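PDB 1SA3: type II restriction enzyme MspI from Moraxella sp., which recognises the double-stranded DNA sequence 5'-CCGG-3' and cleaves it after the first C, leaving fragments with 5'-phosphates. Local coordinates for residues E[35-48]-E[73-85]. Residues are numbered along the deposited sequence; the frame is centred on the assembly and turned at random.
With NA (sodium ion), chain G.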
loop_
_atom_site.group_PDB
_atom_site.type_symbol
_atom_site.label_atom_id
_atom_site.label_comp_id
_atom_site.label_asym_id
_atom_site.label_seq_id
_atom_site.Cartn_x
_atom_site.Cartn_y
_atom_site.Cartn_z
ATOM N N GLU E 35 -9.048 3.616 7.586
ATOM C CA GLU E 35 -8.585 4.818 6.905
ATOM C C GLU E 35 -8.957 5.962 7.843
ATOM O O GLU E 35 -8.160 6.856 8.119
ATOM C CB GLU E 35 -9.296 5.028 5.569
ATOM C CG GLU E 35 -8.935 6.372 4.930
ATOM C CD GLU E 35 -9.641 6.620 3.617
ATOM O OE1 GLU E 35 -9.766 5.666 2.822
ATOM O OE2 GLU E 35 -10.055 7.773 3.375
ATOM N N LYS E 36 -10.181 5.911 8.353
ATOM C CA LYS E 36 -10.679 6.945 9.245
ATOM C C LYS E 36 -9.874 7.011 10.542
ATOM O O LYS E 36 -9.713 8.079 11.124
ATOM C CB LYS E 36 -12.160 6.690 9.547
ATOM C CG LYS E 36 -12.994 7.952 9.709
ATOM C CD LYS E 36 -13.129 8.351 11.152
ATOM C CE LYS E 36 -14.135 9.486 11.313
ATOM N NZ LYS E 36 -14.494 9.676 12.749
ATOM N N TYR E 37 -9.370 5.864 10.986
ATOM C CA TYR E 37 -8.570 5.785 12.207
ATOM C C TYR E 37 -7.328 6.665 12.036
ATOM O O TYR E 37 -6.958 7.411 12.944
ATOM C CB TYR E 37 -8.189 4.322 12.454
ATOM C CG TYR E 37 -7.525 4.001 13.782
ATOM C CD1 TYR E 37 -7.762 4.763 14.930
ATOM C CD2 TYR E 37 -6.702 2.884 13.897
ATOM C CE1 TYR E 37 -7.186 4.402 16.164
ATOM C CE2 TYR E 37 -6.136 2.520 15.093
ATOM C CZ TYR E 37 -6.378 3.278 16.228
ATOM O OH TYR E 37 -5.811 2.873 17.410
ATOM N N ILE E 38 -6.699 6.595 10.865
ATOM C CA ILE E 38 -5.519 7.418 10.596
ATOM C C ILE E 38 -5.920 8.887 10.500
ATOM O O ILE E 38 -5.261 9.748 11.074
ATOM C CB ILE E 38 -4.813 7.003 9.271
ATOM C CG1 ILE E 38 -4.252 5.585 9.390
ATOM C CG2 ILE E 38 -3.681 7.981 8.931
ATOM C CD1 ILE E 38 -3.128 5.429 10.407
ATOM N N LEU E 39 -7.007 9.172 9.785
ATOM C CA LEU E 39 -7.462 10.543 9.619
ATOM C C LEU E 39 -7.738 11.226 10.959
ATOM O O LEU E 39 -7.390 12.397 11.144
ATOM C CB LEU E 39 -8.712 10.592 8.737
ATOM C CG LEU E 39 -8.599 10.113 7.281
ATOM C CD1 LEU E 39 -9.980 10.114 6.646
ATOM C CD2 LEU E 39 -7.662 11.016 6.491
ATOM N N ASP E 40 -8.338 10.495 11.894
ATOM C CA ASP E 40 -8.647 11.059 13.203
ATOM C C ASP E 40 -7.408 11.272 14.069
ATOM O O ASP E 40 -7.318 12.258 14.799
ATOM C CB ASP E 40 -9.652 10.168 13.942
ATOM C CG ASP E 40 -11.071 10.329 13.418
ATOM O OD1 ASP E 40 -11.295 11.215 12.565
ATOM O OD2 ASP E 40 -11.960 9.571 13.866
ATOM N N ILE E 41 -6.451 10.353 13.996
ATOM C CA ILE E 41 -5.235 10.500 14.779
ATOM C C ILE E 41 -4.499 11.766 14.329
ATOM O O ILE E 41 -3.928 12.481 15.154
ATOM C CB ILE E 41 -4.310 9.263 14.625
ATOM C CG1 ILE E 41 -4.931 8.059 15.336
ATOM C CG2 ILE E 41 -2.924 9.564 15.199
ATOM C CD1 ILE E 41 -4.213 6.739 15.083
ATOM N N PHE E 42 -4.547 12.047 13.025
ATOM C CA PHE E 42 -3.885 13.218 12.449
ATOM C C PHE E 42 -4.859 14.293 11.972
ATOM O O PHE E 42 -4.576 15.020 11.018
ATOM C CB PHE E 42 -2.994 12.792 11.268
ATOM C CG PHE E 42 -1.801 11.969 11.676
ATOM C CD1 PHE E 42 -1.933 10.611 11.941
ATOM C CD2 PHE E 42 -0.551 12.566 11.836
ATOM C CE1 PHE E 42 -0.846 9.855 12.361
ATOM C CE2 PHE E 42 0.553 11.823 12.257
ATOM C CZ PHE E 42 0.408 10.462 12.522
ATOM N N LYS E 43 -5.995 14.406 12.649
ATOM C CA LYS E 43 -7.027 15.374 12.281
ATOM C C LYS E 43 -6.576 16.817 12.453
ATOM O O LYS E 43 -6.837 17.661 11.595
ATOM C CB LYS E 43 -8.288 15.128 13.118
ATOM C CG LYS E 43 -9.489 15.953 12.688
ATOM C CD LYS E 43 -10.680 15.671 13.592
ATOM C CE LYS E 43 -11.956 16.251 13.008
ATOM N NZ LYS E 43 -12.244 15.651 11.675
ATOM N N ASP E 44 -5.910 17.095 13.567
ATOM C CA ASP E 44 -5.415 18.432 13.861
ATOM C C ASP E 44 -4.256 18.357 14.841
ATOM O O ASP E 44 -3.950 17.296 15.378
ATOM C CB ASP E 44 -6.541 19.297 14.431
ATOM C CG ASP E 44 -7.355 18.569 15.479
ATOM O OD1 ASP E 44 -8.594 18.653 15.413
ATOM O OD2 ASP E 44 -6.756 17.916 16.357
ATOM N N ILE E 45 -3.601 19.487 15.073
ATOM C CA ILE E 45 -2.470 19.502 15.977
ATOM C C ILE E 45 -2.880 19.060 17.386
ATOM O O ILE E 45 -2.101 18.428 18.093
ATOM C CB ILE E 45 -1.818 20.898 16.020
ATOM C CG1 ILE E 45 -0.516 20.835 16.821
ATOM C CG2 ILE E 45 -2.788 21.919 16.599
ATOM C CD1 ILE E 45 0.546 19.952 16.202
ATOM N N GLU E 46 -4.105 19.377 17.790
ATOM C CA GLU E 46 -4.566 18.965 19.118
ATOM C C GLU E 46 -4.607 17.433 19.207
ATOM O O GLU E 46 -4.111 16.841 20.165
ATOM C CB GLU E 46 -5.963 19.525 19.408
ATOM C CG GLU E 46 -6.026 21.010 19.746
ATOM C CD GLU E 46 -5.633 21.911 18.588
ATOM O OE1 GLU E 46 -5.942 21.563 17.423
ATOM O OE2 GLU E 46 -5.030 22.976 18.850
ATOM N N SER E 47 -5.197 16.795 18.198
ATOM C CA SER E 47 -5.304 15.334 18.184
ATOM C C SER E 47 -3.934 14.670 18.156
ATOM O O SER E 47 -3.673 13.730 18.898
ATOM C CB SER E 47 -6.107 14.867 16.963
ATOM O OG SER E 47 -7.459 15.292 17.031
ATOM N N LEU E 48 -3.052 15.154 17.288
ATOM C CA LEU E 48 -1.729 14.556 17.190
ATOM C C LEU E 48 -0.959 14.658 18.501
ATOM O O LEU E 48 -0.352 13.682 18.939
ATOM C CB LEU E 48 -0.932 15.205 16.052
ATOM C CG LEU E 48 0.464 14.617 15.814
ATOM C CD1 LEU E 48 0.392 13.101 15.675
ATOM C CD2 LEU E 48 1.046 15.242 14.550
ATOM N N ASP E 73 10.178 14.991 13.201
ATOM C CA ASP E 73 10.106 15.067 14.653
ATOM C C ASP E 73 8.825 15.790 15.048
ATOM O O ASP E 73 8.508 16.852 14.515
ATOM C CB ASP E 73 11.322 15.813 15.203
ATOM C CG ASP E 73 12.620 15.081 14.924
ATOM O OD1 ASP E 73 12.778 13.940 15.417
ATOM O OD2 ASP E 73 13.474 15.645 14.208
ATOM N N LEU E 74 8.082 15.199 15.977
ATOM C CA LEU E 74 6.831 15.784 16.439
ATOM C C LEU E 74 7.003 17.243 16.850
ATOM O O LEU E 74 6.165 18.087 16.535
ATOM C CB LEU E 74 6.297 14.974 17.623
ATOM C CG LEU E 74 4.983 15.440 18.258
ATOM C CD1 LEU E 74 3.890 15.519 17.207
ATOM C CD2 LEU E 74 4.594 14.470 19.374
ATOM N N ASP E 75 8.094 17.548 17.543
ATOM C CA ASP E 75 8.316 18.917 17.996
ATOM C C ASP E 75 8.507 19.950 16.893
ATOM O O ASP E 75 8.412 21.146 17.144
ATOM C CB ASP E 75 9.506 18.979 18.957
ATOM C CG ASP E 75 9.228 18.289 20.273
ATOM O OD1 ASP E 75 8.063 18.321 20.728
ATOM O OD2 ASP E 75 10.177 17.726 20.861
ATOM N N ASN E 76 8.768 19.505 15.670
ATOM C CA ASN E 76 8.967 20.445 14.579
ATOM C C ASN E 76 7.654 20.715 13.845
ATOM O O ASN E 76 7.576 21.593 12.986
ATOM C CB ASN E 76 10.026 19.910 13.594
ATOM C CG ASN E 76 11.411 19.768 14.229
ATOM O OD1 ASN E 76 11.656 20.261 15.328
ATOM N ND2 ASN E 76 12.329 19.100 13.523
ATOM N N ILE E 77 6.617 19.957 14.193
ATOM C CA ILE E 77 5.316 20.114 13.556
ATOM C C ILE E 77 4.496 21.205 14.241
ATOM O O ILE E 77 4.215 21.125 15.437
ATOM C CB ILE E 77 4.539 18.782 13.594
ATOM C CG1 ILE E 77 5.354 17.698 12.876
ATOM C CG2 ILE E 77 3.174 18.952 12.934
ATOM C CD1 ILE E 77 4.859 16.292 13.111
ATOM N N ILE E 78 4.113 22.218 13.473
ATOM C CA ILE E 78 3.336 23.328 13.999
ATOM C C ILE E 78 1.846 23.133 13.773
ATOM O O ILE E 78 1.028 23.599 14.558
ATOM C CB ILE E 78 3.768 24.666 13.351
ATOM C CG1 ILE E 78 5.264 24.899 13.590
ATOM C CG2 ILE E 78 2.948 25.812 13.910
ATOM C CD1 ILE E 78 5.696 24.822 15.045
ATOM N N ASP E 79 1.489 22.449 12.693
ATOM C CA ASP E 79 0.088 22.200 12.405
ATOM C C ASP E 79 -0.056 20.959 11.544
ATOM O O ASP E 79 0.872 20.571 10.831
ATOM C CB ASP E 79 -0.537 23.403 11.700
ATOM C CG ASP E 79 -2.056 23.351 11.697
ATOM O OD1 ASP E 79 -2.631 22.697 12.590
ATOM O OD2 ASP E 79 -2.674 23.973 10.815
ATOM N N VAL E 80 -1.228 20.343 11.615
ATOM C CA VAL E 80 -1.505 19.133 10.861
ATOM C C VAL E 80 -2.978 19.078 10.504
ATOM O O VAL E 80 -3.825 19.583 11.243
ATOM C CB VAL E 80 -1.193 17.859 11.685
ATOM C CG1 VAL E 80 -1.224 16.629 10.776
ATOM C CG2 VAL E 80 0.149 17.986 12.377
ATOM N N SER E 81 -3.266 18.467 9.362
ATOM C CA SER E 81 -4.626 18.275 8.881
ATOM C C SER E 81 -4.589 17.040 7.988
ATOM O O SER E 81 -3.525 16.655 7.493
ATOM C CB SER E 81 -5.109 19.483 8.082
ATOM O OG SER E 81 -4.385 19.621 6.881
ATOM N N SER E 82 -5.739 16.418 7.782
ATOM C CA SER E 82 -5.798 15.215 6.961
ATOM C C SER E 82 -7.143 15.107 6.271
ATOM O O SER E 82 -8.117 15.730 6.692
ATOM C CB SER E 82 -5.576 13.977 7.832
ATOM O OG SER E 82 -6.598 13.863 8.810
ATOM N N SER E 83 -7.204 14.309 5.213
ATOM C CA SER E 83 -8.451 14.142 4.496
ATOM C C SER E 83 -8.437 12.966 3.539
ATOM O O SER E 83 -7.381 12.542 3.057
ATOM C CB SER E 83 -8.777 15.410 3.704
ATOM O OG SER E 83 -7.939 15.528 2.567
ATOM N N ASP E 84 -9.632 12.448 3.283
ATOM C CA ASP E 84 -9.839 11.358 2.349
ATOM C C ASP E 84 -9.462 11.928 0.985
ATOM O O ASP E 84 -9.621 13.124 0.748
ATOM C CB ASP E 84 -11.314 10.958 2.346
ATOM C CG ASP E 84 -11.645 9.953 1.258
ATOM O OD1 ASP E 84 -12.704 10.105 0.616
ATOM O OD2 ASP E 84 -10.858 9.009 1.046
ATOM N N THR E 85 -8.960 11.086 0.094
ATOM C CA THR E 85 -8.585 11.549 -1.234
ATOM C C THR E 85 -9.542 10.994 -2.268
ATOM O O THR E 85 -9.709 9.783 -2.394
ATOM C CB THR E 85 -7.151 11.110 -1.599
ATOM O OG1 THR E 85 -6.233 11.696 -0.673
ATOM C CG2 THR E 85 -6.787 11.561 -3.017
HETATM NA NA NA G . -10.107 6.796 0.793
HETATM O O HOH W 1 -8.065 17.308 9.172
HETATM O O HOH W 2 -4.801 22.006 13.716
HETATM O O HOH W 3 -10.138 7.352 -1.427
HETATM O O HOH W 4 -9.659 4.598 -0.067
#
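Glu35 and Asp84 both carry CG trans to the main-chain N (chi1 173° and 172°), which brings their carboxylates to one sodium ion. Glu35 binds it with both oxygens, OE1 at 2.4 Å and OE2 at a longer distance. Asp84 binds through OD2, also at 2.4 Å. The Glu35 side chain lies roughly perpendicular to that of Asp84, and the shared cation lets Glu35 OE2 and Asp84 OD2 lie 2.8 Å apart. The main-chain O of Asp99 and two waters complete the ligands. The pair of acidic side chains on one metal is consistent with the PD-(D/E)XK nuclease clan.

Farther along, Ser82 OG donates to Leu39 O (2.9 Å), meeting a lone pair within the plane of the carbonyl. Leu39 CD2 lies against the backbone of Ser83. Water 1 bridges Lys43 O and Ser82 N. Asp44 N-caps helix 45-51, its OD2 accepting from Ser47 N and OG. At the apolar end, Leu48 CD2 packs on Val80 CG2 (3.6 Å), and Leu48 CG meets Leu74 CD1.

Helix 35-41 runs nearly antiparallel to strand 77-84, with axes 7.7 Å apart. The strand is outermost in its mixed sheet and pairs with strand 100-106, whose Ile102 touches Phe42 and Val80. Helix 57-69 packs against Ile38 and Ile77.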